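Local coordinates for protein L-asparaginase 1 (PDB 6NXC) that hydrolyses L-asparagine to L-aspartate and ammonium as a homotetrameric cytoplasmic enzyme that is allosterically activated by asparagine itself, at residues P64-F69 against N151-L156; H72-L77 against Q89-D94; L125-K130 against E221-P226; P195-L200 against L210-A215; T228-G233 against P253-I258. The protein carries 1 engineered substitution. One frame throughout, in Å; residues are numbered along the deposited sequence. Where two conformers were deposited one is given.

Contact 1: P64-F69 against N151-L156; sequences PEMPDF and NLLNAL. With EDO (1,2-ethanediol), chain P.
The Phe69 ring is overlapped on one face by the Leu156 methyl CD1, a CH-pi contact 4.1 Å from the ring centroid and 18° off the normal, displaced toward the CD1 side of the ring. The second branch, Leu156 CD2, rests on Phe69 CB at 3.9 Å, and the two side chains cross at about a right angle. Pro67 meets the same leucine from the backbone side: its CG lies 3.6 Å from Leu156 O. Met66 is bent at chi2 (-74°) and chi3 (-70°), which turns CE against Leu153 CD1 at 3.8 Å and Leu156 CB at 4.0 Å, while SD lies beside Leu153 CG. An alanine at Met66 would remove everything beyond CB, and is likely to open a gap beside Leu153 and Leu156 at the subunit boundary, where Leu144 of a second subunit also packs on the methionine. No hydrogen bond crosses this contact. Leu156 continues inward to Ile26 and Val28 of strand 25-32 and to Val106 of strand 104-108. Helix 148-161 thus meets the loop leading into strand 68-78 and that strand's first residues while lying over the parallel strands of a mixed sheet, as in an alpha/beta fold.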
# COMPACT_ATOMS: atom_id res chain seq x y z
N PRO B 64 -12.44 -8.49 -32.93
CA PRO B 64 -11.60 -9.54 -33.50
C PRO B 64 -10.56 -10.07 -32.51
O PRO B 64 -10.27 -11.28 -32.50
CB PRO B 64 -10.88 -8.88 -34.70
CG PRO B 64 -11.63 -7.61 -35.01
CD PRO B 64 -12.51 -7.30 -33.80
N GLU B 65 -10.08 -9.22 -31.63
CA GLU B 65 -8.99 -9.58 -30.69
C GLU B 65 -9.49 -10.44 -29.51
O GLU B 65 -8.68 -10.80 -28.62
CB GLU B 65 -8.28 -8.31 -30.21
CG GLU B 65 -7.77 -7.47 -31.39
CD GLU B 65 -8.82 -6.66 -32.18
OE1 GLU B 65 -9.84 -6.22 -31.60
OE2 GLU B 65 -8.60 -6.48 -33.41
N MET B 66 -10.77 -10.50 -29.35
CA MET B 66 -11.39 -11.24 -28.22
C MET B 66 -11.62 -12.69 -28.63
O MET B 66 -11.90 -12.95 -29.82
CB MET B 66 -12.72 -10.65 -27.77
CG MET B 66 -12.57 -9.39 -27.02
SD MET B 66 -11.96 -9.64 -25.31
CE MET B 66 -13.38 -10.41 -24.58
N PRO B 67 -11.62 -13.64 -27.64
CA PRO B 67 -11.90 -15.06 -27.89
C PRO B 67 -13.41 -15.15 -28.15
O PRO B 67 -14.21 -14.24 -27.69
CB PRO B 67 -11.64 -15.80 -26.59
CG PRO B 67 -11.85 -14.71 -25.53
CD PRO B 67 -11.30 -13.45 -26.22
N ASP B 68 -13.87 -16.17 -28.87
CA ASP B 68 -15.31 -16.58 -28.86
C ASP B 68 -15.65 -17.15 -27.46
O ASP B 68 -14.73 -17.67 -26.69
CB ASP B 68 -15.61 -17.66 -29.86
CG ASP B 68 -15.56 -17.17 -31.30
OD1 ASP B 68 -15.97 -16.05 -31.51
OD2 ASP B 68 -15.10 -17.91 -32.16
N PHE B 69 -16.88 -16.94 -27.02
CA PHE B 69 -17.30 -17.52 -25.73
C PHE B 69 -18.73 -18.03 -25.82
O PHE B 69 -19.56 -17.51 -26.57
CB PHE B 69 -17.03 -16.53 -24.59
CG PHE B 69 -17.75 -15.23 -24.69
CD1 PHE B 69 -17.25 -14.15 -25.44
CD2 PHE B 69 -18.96 -15.07 -24.05
CE1 PHE B 69 -17.98 -12.96 -25.53
CE2 PHE B 69 -19.67 -13.88 -24.16
CZ PHE B 69 -19.19 -12.84 -24.92
N ASN B 151 -14.12 -6.80 -15.37
CA ASN B 151 -13.59 -8.08 -14.80
C ASN B 151 -13.87 -9.22 -15.78
O ASN B 151 -13.04 -10.11 -15.90
CB ASN B 151 -14.26 -8.43 -13.46
CG ASN B 151 -13.72 -7.58 -12.31
OD1 ASN B 151 -12.60 -7.07 -12.43
ND2 ASN B 151 -14.44 -7.46 -11.19
N LEU B 152 -15.03 -9.25 -16.41
CA LEU B 152 -15.35 -10.41 -17.30
C LEU B 152 -14.50 -10.31 -18.56
O LEU B 152 -13.94 -11.35 -19.07
CB LEU B 152 -16.85 -10.53 -17.58
CG LEU B 152 -17.25 -11.65 -18.58
CD1 LEU B 152 -16.84 -13.07 -18.16
CD2 LEU B 152 -18.76 -11.60 -18.83
N LEU B 153 -14.46 -9.14 -19.14
CA LEU B 153 -13.62 -8.95 -20.37
C LEU B 153 -12.17 -9.36 -20.11
O LEU B 153 -11.58 -10.03 -20.92
CB LEU B 153 -13.69 -7.52 -20.82
CG LEU B 153 -13.12 -7.36 -22.21
CD1 LEU B 153 -14.18 -6.97 -23.19
CD2 LEU B 153 -12.00 -6.35 -22.18
N ASN B 154 -11.60 -8.90 -18.99
CA ASN B 154 -10.20 -9.29 -18.65
C ASN B 154 -10.05 -10.78 -18.44
O ASN B 154 -9.08 -11.41 -18.91
CB ASN B 154 -9.81 -8.56 -17.38
CG ASN B 154 -9.42 -7.10 -17.60
OD1 ASN B 154 -9.73 -6.20 -16.78
ND2 ASN B 154 -8.79 -6.80 -18.69
N ALA B 155 -11.00 -11.40 -17.72
CA ALA B 155 -10.95 -12.86 -17.49
C ALA B 155 -10.96 -13.60 -18.83
O ALA B 155 -10.18 -14.57 -18.98
CB ALA B 155 -12.14 -13.27 -16.65
N LEU B 156 -11.85 -13.23 -19.77
CA LEU B 156 -11.92 -13.90 -21.04
C LEU B 156 -10.62 -13.74 -21.80
O LEU B 156 -10.07 -14.73 -22.37
CB LEU B 156 -13.04 -13.32 -21.91
CG LEU B 156 -14.42 -13.77 -21.48
CD1 LEU B 156 -15.52 -12.97 -22.15
CD2 LEU B 156 -14.68 -15.23 -21.70
C1 EDO P . -6.90 -13.74 -32.82
O1 EDO P . -6.57 -14.76 -31.87
C2 EDO P . -7.85 -12.76 -32.28
O2 EDO P . -8.77 -13.31 -31.36

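Contact 2: H72-L77 against Q89-D94; sequences HEYTPL and QHIAED
Helix 85-98 follows edge strand 68-78 in the alpha/beta N-terminal domain and runs back nearly antiparallel to it, the short axes of 72-74 and 89-94 lying at 161°. Two strand side chains converge on one carboxylate oxygen. His72 ND1 donates to Asp94 OD2 at 2.9 Å, a His-carboxylate hydrogen bond on the syn side but well out of the carboxylate plane; the acceptor lies almost in the imidazole plane, and the carboxylate is turned 84° to that ring. Tyr74 OH gives its proton to the same OD2 on the anti side, at 2.7 Å, and Tyr27 OH bonds the other oxygen, OD1, so the buried carboxylate is held at both oxygens; these donors would probably favour its ionised form. Ile91 CG1 packs at 4.0 Å from Tyr74 CE2. Tyr74 and His90 run past each other in opposite directions, their ring planes oblique at 44°, with Tyr74 CE2 over one imidazole face. A water lies 3.1 Å from His90 NE2 and weakly accepts from Thr75 N.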
# COMPACT_ATOMS: atom_id res chain seq x y z
N HIS B 72 -23.15 -20.70 -20.26
CA HIS B 72 -24.03 -21.70 -19.62
C HIS B 72 -24.63 -21.00 -18.42
O HIS B 72 -23.92 -20.79 -17.48
CB HIS B 72 -23.26 -22.98 -19.30
CG HIS B 72 -24.13 -23.91 -18.49
ND1 HIS B 72 -23.62 -24.76 -17.46
CD2 HIS B 72 -25.47 -24.07 -18.50
CE1 HIS B 72 -24.64 -25.38 -16.90
NE2 HIS B 72 -25.79 -24.93 -17.49
N GLU B 73 -25.91 -20.62 -18.49
CA GLU B 73 -26.61 -20.00 -17.34
C GLU B 73 -27.18 -21.10 -16.43
O GLU B 73 -27.92 -21.95 -16.90
CB GLU B 73 -27.70 -19.05 -17.83
CG GLU B 73 -28.44 -18.34 -16.70
CD GLU B 73 -29.73 -17.67 -17.20
OE1 GLU B 73 -29.62 -16.93 -18.18
OE2 GLU B 73 -30.87 -17.93 -16.61
N TYR B 74 -26.87 -21.08 -15.14
CA TYR B 74 -27.27 -22.16 -14.20
C TYR B 74 -28.75 -21.92 -13.89
O TYR B 74 -29.14 -20.70 -13.94
CB TYR B 74 -26.36 -22.09 -12.98
CG TYR B 74 -25.07 -22.86 -13.13
CD1 TYR B 74 -24.32 -22.80 -14.30
CD2 TYR B 74 -24.52 -23.52 -12.04
CE1 TYR B 74 -23.08 -23.45 -14.43
CE2 TYR B 74 -23.25 -24.13 -12.13
CZ TYR B 74 -22.58 -24.15 -13.33
OH TYR B 74 -21.37 -24.77 -13.45
N THR B 75 -29.46 -23.00 -13.59
CA THR B 75 -30.91 -22.97 -13.21
C THR B 75 -31.07 -23.68 -11.86
O THR B 75 -30.76 -24.86 -11.67
CB THR B 75 -31.80 -23.49 -14.35
OG1 THR B 75 -31.28 -24.69 -14.89
CG2 THR B 75 -31.89 -22.54 -15.51
N PRO B 76 -31.43 -22.95 -10.79
CA PRO B 76 -31.52 -21.50 -10.84
C PRO B 76 -30.13 -20.86 -10.67
O PRO B 76 -29.16 -21.56 -10.34
CB PRO B 76 -32.32 -21.15 -9.59
CG PRO B 76 -31.96 -22.22 -8.63
CD PRO B 76 -31.77 -23.48 -9.45
N LEU B 77 -30.10 -19.56 -10.83
CA LEU B 77 -28.95 -18.67 -10.51
C LEU B 77 -28.92 -18.51 -8.99
O LEU B 77 -29.97 -18.59 -8.37
CB LEU B 77 -29.11 -17.33 -11.23
CG LEU B 77 -28.96 -17.41 -12.74
CD1 LEU B 77 -29.39 -16.12 -13.49
CD2 LEU B 77 -27.55 -17.82 -13.08
N GLN B 89 -19.08 -29.12 -6.29
CA GLN B 89 -19.18 -30.37 -7.10
C GLN B 89 -19.91 -30.15 -8.42
O GLN B 89 -19.45 -30.62 -9.51
CB GLN B 89 -19.86 -31.49 -6.25
CG GLN B 89 -19.85 -32.82 -6.98
CD GLN B 89 -18.54 -33.55 -6.97
OE1 GLN B 89 -17.76 -33.39 -6.07
NE2 GLN B 89 -18.29 -34.41 -7.97
N HIS B 90 -21.00 -29.39 -8.42
CA HIS B 90 -21.85 -29.15 -9.62
C HIS B 90 -20.95 -28.40 -10.62
O HIS B 90 -20.94 -28.75 -11.84
CB HIS B 90 -23.08 -28.27 -9.25
CG HIS B 90 -24.11 -28.00 -10.30
ND1 HIS B 90 -24.22 -28.73 -11.49
CD2 HIS B 90 -25.18 -27.16 -10.28
CE1 HIS B 90 -25.24 -28.26 -12.21
NE2 HIS B 90 -25.87 -27.33 -11.46
N ILE B 91 -20.23 -27.36 -10.14
CA ILE B 91 -19.35 -26.56 -11.00
C ILE B 91 -18.21 -27.45 -11.54
O ILE B 91 -17.96 -27.42 -12.77
CB ILE B 91 -18.83 -25.32 -10.27
CG1 ILE B 91 -19.93 -24.37 -9.84
CG2 ILE B 91 -17.73 -24.66 -11.10
CD1 ILE B 91 -19.51 -23.33 -8.83
N ALA B 92 -17.59 -28.31 -10.71
CA ALA B 92 -16.48 -29.18 -11.14
C ALA B 92 -16.94 -30.12 -12.26
O ALA B 92 -16.26 -30.33 -13.28
CB ALA B 92 -15.92 -29.96 -10.03
N GLU B 93 -18.16 -30.65 -12.08
CA GLU B 93 -18.77 -31.56 -13.09
C GLU B 93 -19.03 -30.84 -14.40
O GLU B 93 -18.87 -31.47 -15.48
CB GLU B 93 -20.02 -32.24 -12.56
CG GLU B 93 -19.71 -33.11 -11.34
CD GLU B 93 -20.93 -33.70 -10.59
OE1 GLU B 93 -20.69 -34.71 -9.86
OE2 GLU B 93 -22.10 -33.15 -10.71
N ASP B 94 -19.45 -29.61 -14.31
CA ASP B 94 -19.76 -28.85 -15.55
C ASP B 94 -18.42 -28.60 -16.28
O ASP B 94 -18.41 -28.65 -17.49
CB ASP B 94 -20.42 -27.54 -15.18
CG ASP B 94 -20.99 -26.66 -16.27
OD1 ASP B 94 -21.21 -27.17 -17.28
OD2 ASP B 94 -21.20 -25.40 -16.02
O HOH W 1 -27.65 -25.77 -13.44

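Contact 3: L125-K130 against E221-P226; sequences LENLGK and ELIVHP
The His225 ring offers its edge to Glu126: OE2 lies near the ring plane, 2.7 Å from NE2, but the N-H points well aside (128°) and the hydrogen bond is weak. The carboxylate and imidazole planes are nearly parallel, 17° apart, but stepped, and Tyr331 meets the histidine edge-to-face. With CG anti to the backbone N (chi1 164°) and the chain extended beyond it, Glu126 reaches past Ile223, whose CG2 is 3.8 Å from OE2. The Asn127 amide holds Glu221 O in its own plane, ND2 to O 3.2 Å, and also lies beside Ile223 CD1. These side chains belong to or adjoin a two-stranded antiparallel ribbon, 125-126 with 223-224, joining the end of helix 114-124 to a segment almost 100 residues further along. Glu126 and Ile223 form its hydrogen-bonded pair, with N to O distances of 2.9 Å in both directions. On the other face, Leu125 CD2 lies alongside Val224 CG2 at 4.0 Å. Leu222 bends its CD1 back to 3.4 Å from Glu126 O and touches Leu125 CB and Leu128.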
# COMPACT_ATOMS: atom_id res chain seq x y z
N LEU B 125 -9.76 -30.49 -9.03
CA LEU B 125 -9.43 -30.65 -10.46
C LEU B 125 -7.97 -31.15 -10.55
O LEU B 125 -7.02 -30.32 -10.66
CB LEU B 125 -9.60 -29.33 -11.22
CG LEU B 125 -10.98 -28.71 -11.20
CD1 LEU B 125 -11.11 -27.45 -12.06
CD2 LEU B 125 -11.98 -29.69 -11.72
N GLU B 126 -7.73 -32.43 -10.71
CA GLU B 126 -6.34 -32.97 -10.82
C GLU B 126 -6.02 -33.13 -12.31
O GLU B 126 -6.97 -33.36 -13.10
CB GLU B 126 -6.30 -34.35 -10.10
CG GLU B 126 -5.07 -35.20 -10.46
CD GLU B 126 -5.01 -36.62 -9.89
OE1 GLU B 126 -3.90 -37.22 -9.87
OE2 GLU B 126 -6.07 -37.13 -9.48
N ASN B 127 -4.77 -32.91 -12.69
CA ASN B 127 -4.30 -32.89 -14.10
C ASN B 127 -4.97 -31.77 -14.89
O ASN B 127 -5.39 -31.98 -16.07
CB ASN B 127 -4.51 -34.22 -14.82
CG ASN B 127 -3.87 -35.37 -14.10
OD1 ASN B 127 -2.94 -35.18 -13.34
ND2 ASN B 127 -4.46 -36.54 -14.25
N LEU B 128 -5.17 -30.63 -14.23
CA LEU B 128 -5.78 -29.46 -14.92
C LEU B 128 -4.79 -28.90 -15.95
O LEU B 128 -3.75 -28.38 -15.52
CB LEU B 128 -6.12 -28.37 -13.89
CG LEU B 128 -6.84 -27.18 -14.47
CD1 LEU B 128 -8.15 -27.45 -15.17
CD2 LEU B 128 -7.15 -26.17 -13.41
N GLY B 129 -5.15 -28.90 -17.24
CA GLY B 129 -4.26 -28.43 -18.33
C GLY B 129 -4.84 -27.31 -19.13
O GLY B 129 -4.33 -27.06 -20.25
N LYS B 130 -5.81 -26.58 -18.53
CA LYS B 130 -6.45 -25.42 -19.15
C LYS B 130 -6.79 -24.46 -18.03
O LYS B 130 -6.92 -24.87 -16.89
CB LYS B 130 -7.71 -25.78 -19.95
CG LYS B 130 -7.46 -26.82 -21.04
CD LYS B 130 -8.67 -27.17 -21.84
CE LYS B 130 -8.42 -28.36 -22.75
NZ LYS B 130 -9.36 -28.47 -23.86
N GLU B 221 -5.34 -36.81 -18.64
CA GLU B 221 -6.73 -36.27 -18.74
C GLU B 221 -7.24 -35.81 -17.35
O GLU B 221 -6.82 -36.33 -16.33
CB GLU B 221 -7.76 -37.28 -19.27
CG GLU B 221 -8.17 -36.97 -20.72
CD GLU B 221 -8.94 -35.68 -21.00
OE1 GLU B 221 -9.29 -35.04 -20.03
OE2 GLU B 221 -9.19 -35.32 -22.22
N LEU B 222 -8.05 -34.76 -17.39
CA LEU B 222 -8.56 -34.13 -16.15
C LEU B 222 -9.22 -35.22 -15.34
O LEU B 222 -10.04 -35.99 -15.90
CB LEU B 222 -9.57 -33.04 -16.54
CG LEU B 222 -10.25 -32.31 -15.38
CD1 LEU B 222 -9.24 -31.45 -14.67
CD2 LEU B 222 -11.41 -31.48 -15.92
N ILE B 223 -9.01 -35.21 -14.02
CA ILE B 223 -9.68 -36.12 -13.06
C ILE B 223 -10.40 -35.27 -12.03
O ILE B 223 -9.78 -34.36 -11.50
CB ILE B 223 -8.69 -37.11 -12.46
CG1 ILE B 223 -8.24 -38.10 -13.55
CG2 ILE B 223 -9.34 -37.82 -11.28
CD1 ILE B 223 -6.99 -38.92 -13.18
N VAL B 224 -11.70 -35.48 -11.85
CA VAL B 224 -12.42 -34.70 -10.82
C VAL B 224 -12.55 -35.51 -9.51
O VAL B 224 -13.12 -36.61 -9.54
CB VAL B 224 -13.76 -34.18 -11.30
CG1 VAL B 224 -14.37 -33.45 -10.09
CG2 VAL B 224 -13.60 -33.28 -12.53
N HIS B 225 -11.90 -35.08 -8.42
CA HIS B 225 -12.01 -35.77 -7.12
C HIS B 225 -13.31 -35.28 -6.52
O HIS B 225 -13.63 -34.08 -6.58
CB HIS B 225 -10.88 -35.42 -6.17
CG HIS B 225 -9.60 -36.02 -6.61
ND1 HIS B 225 -9.27 -37.34 -6.40
CD2 HIS B 225 -8.52 -35.46 -7.20
CE1 HIS B 225 -8.08 -37.59 -6.95
NE2 HIS B 225 -7.59 -36.44 -7.42
N PRO B 226 -14.13 -36.20 -5.96
CA PRO B 226 -15.37 -35.76 -5.33
C PRO B 226 -15.10 -34.87 -4.12
O PRO B 226 -14.19 -35.06 -3.41
CB PRO B 226 -16.03 -37.12 -4.90
CG PRO B 226 -14.80 -37.98 -4.60
CD PRO B 226 -13.83 -37.62 -5.75

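Contact 4: P195-L200 against L210-A215; sequences PNLPPL and LNTPPA. With EDO (1,2-ethanediol), chain Q.
Two proline-rich loops with no regular secondary structure meet here, and both hydrogen-bonded carbonyls are approached from above their planes. Thr212 OG1 donates to Pro199 O at 3.1 Å, 39° out of the carbonyl plane, and Leu210 N reaches Leu200 O at 3.1 Å, 46° out of it. A water donates to Leu200 O and Leu210 O, adding a second link at the hairpin end. Thr212 turns its two branches to different tasks: while OG1 takes the carbonyl, CG2, anti to the backbone N, presses on Leu200 CD2 at 3.5 Å and on Leu197 CD2 at 3.8 Å. A glycine at Thr212 would probably leave Pro199 O without this donor and open a gap beside Leu197 and Leu200. Leu210 spreads CD2 along the prolines, 4.0 Å from Pro199 CD and 4.1 Å from Pro198 CB. The loops flank the hairpin of strands 201-203 and 207-209, the latter an outermost strand of the mixed sheet; Leu197 leans on Arg177 of strand 174-177, and Asn211 bonds Asn211 of a third subunit.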
# COMPACT_ATOMS: atom_id res chain seq x y z
N PRO B 195 -3.10 -12.66 0.62
CA PRO B 195 -2.28 -12.02 1.61
C PRO B 195 -0.91 -12.65 1.79
O PRO B 195 0.01 -11.94 2.21
CB PRO B 195 -3.10 -12.06 2.93
CG PRO B 195 -4.34 -12.79 2.65
CD PRO B 195 -4.37 -13.17 1.18
N ASN B 196 -0.73 -13.91 1.44
CA ASN B 196 0.55 -14.61 1.64
C ASN B 196 1.18 -15.00 0.32
O ASN B 196 2.17 -15.68 0.32
CB ASN B 196 0.33 -15.84 2.50
CG ASN B 196 -0.00 -15.48 3.90
OD1 ASN B 196 0.65 -14.64 4.54
ND2 ASN B 196 -1.07 -16.05 4.36
N LEU B 197 0.66 -14.57 -0.82
CA LEU B 197 1.39 -14.79 -2.11
C LEU B 197 1.15 -13.58 -3.01
O LEU B 197 0.05 -13.11 -3.13
CB LEU B 197 0.77 -16.05 -2.74
CG LEU B 197 1.51 -16.60 -3.95
CD1 LEU B 197 2.79 -17.24 -3.51
CD2 LEU B 197 0.64 -17.51 -4.86
N PRO B 198 2.13 -13.15 -3.83
CA PRO B 198 1.84 -12.10 -4.78
C PRO B 198 0.94 -12.62 -5.92
O PRO B 198 0.70 -13.81 -6.06
CB PRO B 198 3.23 -11.76 -5.38
CG PRO B 198 4.20 -12.25 -4.26
CD PRO B 198 3.56 -13.58 -3.80
N PRO B 199 0.31 -11.69 -6.62
CA PRO B 199 -0.56 -12.00 -7.74
C PRO B 199 0.23 -12.67 -8.81
O PRO B 199 1.48 -12.62 -8.83
CB PRO B 199 -1.09 -10.68 -8.27
CG PRO B 199 -0.48 -9.62 -7.43
CD PRO B 199 0.50 -10.24 -6.43
N LEU B 200 -0.43 -13.44 -9.63
CA LEU B 200 0.24 -14.14 -10.73
C LEU B 200 0.43 -13.14 -11.92
O LEU B 200 1.37 -13.32 -12.71
CB LEU B 200 -0.58 -15.37 -11.15
CG LEU B 200 -0.79 -16.41 -10.05
CD1 LEU B 200 -1.74 -17.46 -10.50
CD2 LEU B 200 0.50 -17.02 -9.57
N LEU B 210 4.13 -12.03 -13.02
CA LEU B 210 5.00 -11.92 -11.86
C LEU B 210 5.77 -13.22 -11.71
O LEU B 210 5.38 -14.23 -12.31
CB LEU B 210 4.22 -11.62 -10.58
CG LEU B 210 3.86 -10.15 -10.42
CD1 LEU B 210 2.62 -9.84 -11.24
CD2 LEU B 210 3.64 -9.81 -8.94
N ASN B 211 6.84 -13.16 -10.94
CA ASN B 211 7.81 -14.27 -10.81
C ASN B 211 7.26 -15.40 -9.92
O ASN B 211 8.04 -16.16 -9.40
CB ASN B 211 9.15 -13.74 -10.31
CG ASN B 211 10.23 -14.64 -10.84
OD1 ASN B 211 10.02 -15.25 -11.89
ND2 ASN B 211 11.30 -14.82 -10.09
N THR B 212 5.95 -15.59 -9.84
CA THR B 212 5.33 -16.42 -8.78
C THR B 212 5.61 -17.87 -9.14
O THR B 212 5.24 -18.31 -10.23
CB THR B 212 3.86 -16.02 -8.64
OG1 THR B 212 3.80 -14.59 -8.52
CG2 THR B 212 3.26 -16.63 -7.40
N PRO B 213 6.26 -18.66 -8.27
CA PRO B 213 6.69 -20.00 -8.64
C PRO B 213 5.51 -20.94 -8.78
O PRO B 213 4.47 -20.75 -8.16
CB PRO B 213 7.51 -20.49 -7.44
CG PRO B 213 7.73 -19.29 -6.61
CD PRO B 213 6.51 -18.42 -6.84
N PRO B 214 5.69 -22.06 -9.51
CA PRO B 214 4.56 -22.88 -9.94
C PRO B 214 4.05 -23.79 -8.80
O PRO B 214 4.78 -24.17 -7.85
CB PRO B 214 5.19 -23.66 -11.11
CG PRO B 214 6.61 -23.92 -10.62
CD PRO B 214 7.00 -22.65 -9.88
N ALA B 215 2.76 -24.07 -8.86
CA ALA B 215 2.08 -25.11 -8.08
C ALA B 215 2.43 -26.49 -8.66
O ALA B 215 2.88 -26.57 -9.80
CB ALA B 215 0.58 -24.90 -8.17
C1 EDO Q . -3.28 -16.80 6.90
O1 EDO Q . -2.25 -15.90 6.77
C2 EDO Q . -4.14 -16.54 5.83
O2 EDO Q . -4.84 -15.41 5.92
O HOH W 2 3.26 -15.06 -13.49

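Contact 5: T228-G233 against P253-I258; sequences TPQPIG and PVKALI
Lys255 begins with CB 3.7 Å from Pro231 O, passes CG across Pro231 CG at 4.0 Å, then carries CD and CE along Gln230 OE1. The tip, NZ, donates to OE1 at 2.7 Å, in the amide carbonyl plane and on a lone pair. Gln230 is bent at chi2 (-72°), which brings its amide to the ammonium. The backbone N of the same lysine bonds Pro231 O at 2.8 Å, so Lys255 is tied to the other segment at both ends. Pro231 CG also packs at 3.7 Å on Pro253 CB, the two side chains crossing at about a right angle. Beyond them parallel pairing begins: Gly233 N donates to Ala256 O, and Ile258 N to Gly233 O at 2.8 Å. Val254 CG2 lies 4.1 Å from Gly233 N. The segments start strands 232-236 and 256-261, joined through helix 243-250 in a beta-alpha-beta crossover of the C-terminal domain; strand 286-291 pairs on the far side of 256-261, and helix 322-333 packs against Gln230, Ile232 and Ile258.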
# COMPACT_ATOMS: atom_id res chain seq x y z
N THR B 228 -17.59 -33.88 -0.93
CA THR B 228 -18.91 -34.06 -0.32
C THR B 228 -19.04 -33.12 0.88
O THR B 228 -18.02 -32.69 1.48
CB THR B 228 -19.18 -35.51 0.09
OG1 THR B 228 -18.24 -35.81 1.11
CG2 THR B 228 -19.01 -36.56 -0.99
N PRO B 229 -20.29 -32.89 1.33
CA PRO B 229 -20.53 -32.32 2.66
C PRO B 229 -19.85 -33.12 3.78
O PRO B 229 -19.72 -34.35 3.79
CB PRO B 229 -22.02 -32.29 2.86
CG PRO B 229 -22.61 -32.63 1.56
CD PRO B 229 -21.56 -33.34 0.73
N GLN B 230 -19.24 -32.38 4.68
CA GLN B 230 -18.47 -32.98 5.79
C GLN B 230 -18.69 -32.07 6.97
O GLN B 230 -18.62 -30.85 6.75
CB GLN B 230 -16.98 -32.98 5.49
CG GLN B 230 -16.60 -33.79 4.27
CD GLN B 230 -16.72 -35.27 4.52
OE1 GLN B 230 -16.87 -35.72 5.67
NE2 GLN B 230 -16.56 -36.03 3.45
N PRO B 231 -18.98 -32.58 8.20
CA PRO B 231 -19.20 -31.67 9.33
C PRO B 231 -17.81 -31.19 9.78
O PRO B 231 -16.93 -31.91 10.38
CB PRO B 231 -19.92 -32.56 10.35
CG PRO B 231 -19.33 -33.95 10.05
CD PRO B 231 -19.24 -34.01 8.54
N ILE B 232 -17.62 -29.90 9.61
CA ILE B 232 -16.35 -29.20 10.03
C ILE B 232 -16.74 -27.97 10.82
O ILE B 232 -17.59 -27.21 10.32
CB ILE B 232 -15.54 -28.77 8.80
CG1 ILE B 232 -15.25 -29.99 7.91
CG2 ILE B 232 -14.25 -28.00 9.19
CD1 ILE B 232 -14.63 -29.74 6.57
N GLY B 233 -16.19 -27.82 12.00
CA GLY B 233 -16.42 -26.66 12.87
C GLY B 233 -15.30 -25.63 12.76
O GLY B 233 -14.12 -26.03 12.48
N PRO B 253 -22.20 -34.98 14.39
CA PRO B 253 -21.04 -35.37 13.59
C PRO B 253 -20.12 -34.14 13.66
O PRO B 253 -20.66 -33.03 13.44
CB PRO B 253 -21.69 -35.73 12.23
CG PRO B 253 -22.96 -34.84 12.13
CD PRO B 253 -23.31 -34.46 13.56
N VAL B 254 -18.87 -34.21 14.13
CA VAL B 254 -17.81 -33.28 13.60
C VAL B 254 -16.61 -34.12 13.25
O VAL B 254 -16.33 -35.06 14.04
CB VAL B 254 -17.54 -32.05 14.49
CG1 VAL B 254 -16.08 -31.76 14.70
CG2 VAL B 254 -18.20 -30.79 13.93
N LYS B 255 -16.05 -33.97 12.04
CA LYS B 255 -14.89 -34.75 11.54
C LYS B 255 -13.58 -33.95 11.63
O LYS B 255 -12.51 -34.52 11.51
CB LYS B 255 -15.12 -35.16 10.10
CG LYS B 255 -16.08 -36.34 10.00
CD LYS B 255 -15.80 -37.17 8.80
CE LYS B 255 -17.06 -37.70 8.17
NZ LYS B 255 -16.79 -38.16 6.78
N ALA B 256 -13.71 -32.61 11.68
CA ALA B 256 -12.53 -31.73 11.67
C ALA B 256 -12.93 -30.42 12.34
O ALA B 256 -14.09 -30.11 12.42
CB ALA B 256 -12.05 -31.55 10.25
N LEU B 257 -11.95 -29.82 12.95
CA LEU B 257 -12.09 -28.51 13.57
C LEU B 257 -10.97 -27.63 13.00
O LEU B 257 -9.79 -28.02 13.07
CB LEU B 257 -11.87 -28.93 15.01
CG LEU B 257 -12.78 -28.34 16.02
CD1 LEU B 257 -12.69 -29.18 17.27
CD2 LEU B 257 -12.26 -26.92 16.20
N ILE B 258 -11.30 -26.38 12.66
CA ILE B 258 -10.35 -25.31 12.28
C ILE B 258 -10.36 -24.34 13.43
O ILE B 258 -11.45 -23.96 13.87
CB ILE B 258 -10.79 -24.64 10.97
CG1 ILE B 258 -10.78 -25.62 9.80
CG2 ILE B 258 -9.91 -23.47 10.71
CD1 ILE B 258 -11.30 -25.02 8.54

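How the contacts relate
Contacts 1 and 2 share strand 68-78, contact 2 nested inside the loop that contact 1 closes, their centres 20 Å apart. Helix 85-98 then links contact 2 to contact 3: Ala92 CB packs 3.8 Å from Val224 CG1, and Gln89 OE1 lies 3.4 Å from Pro226 CA. The chain leaves contact 3 directly for contact 5, 24 Å away between centres, while contact 4 lies inside the loop closed by contact 3. Contact 2 approaches the substrate site, Ile91 being about 9 Å from Ser80 between side chains. Contact 5 is nearer the allosteric site: the side chain of Ile258 is about 7 Å from bound asparagine, that of Leu197 in contact 4 about 13 Å.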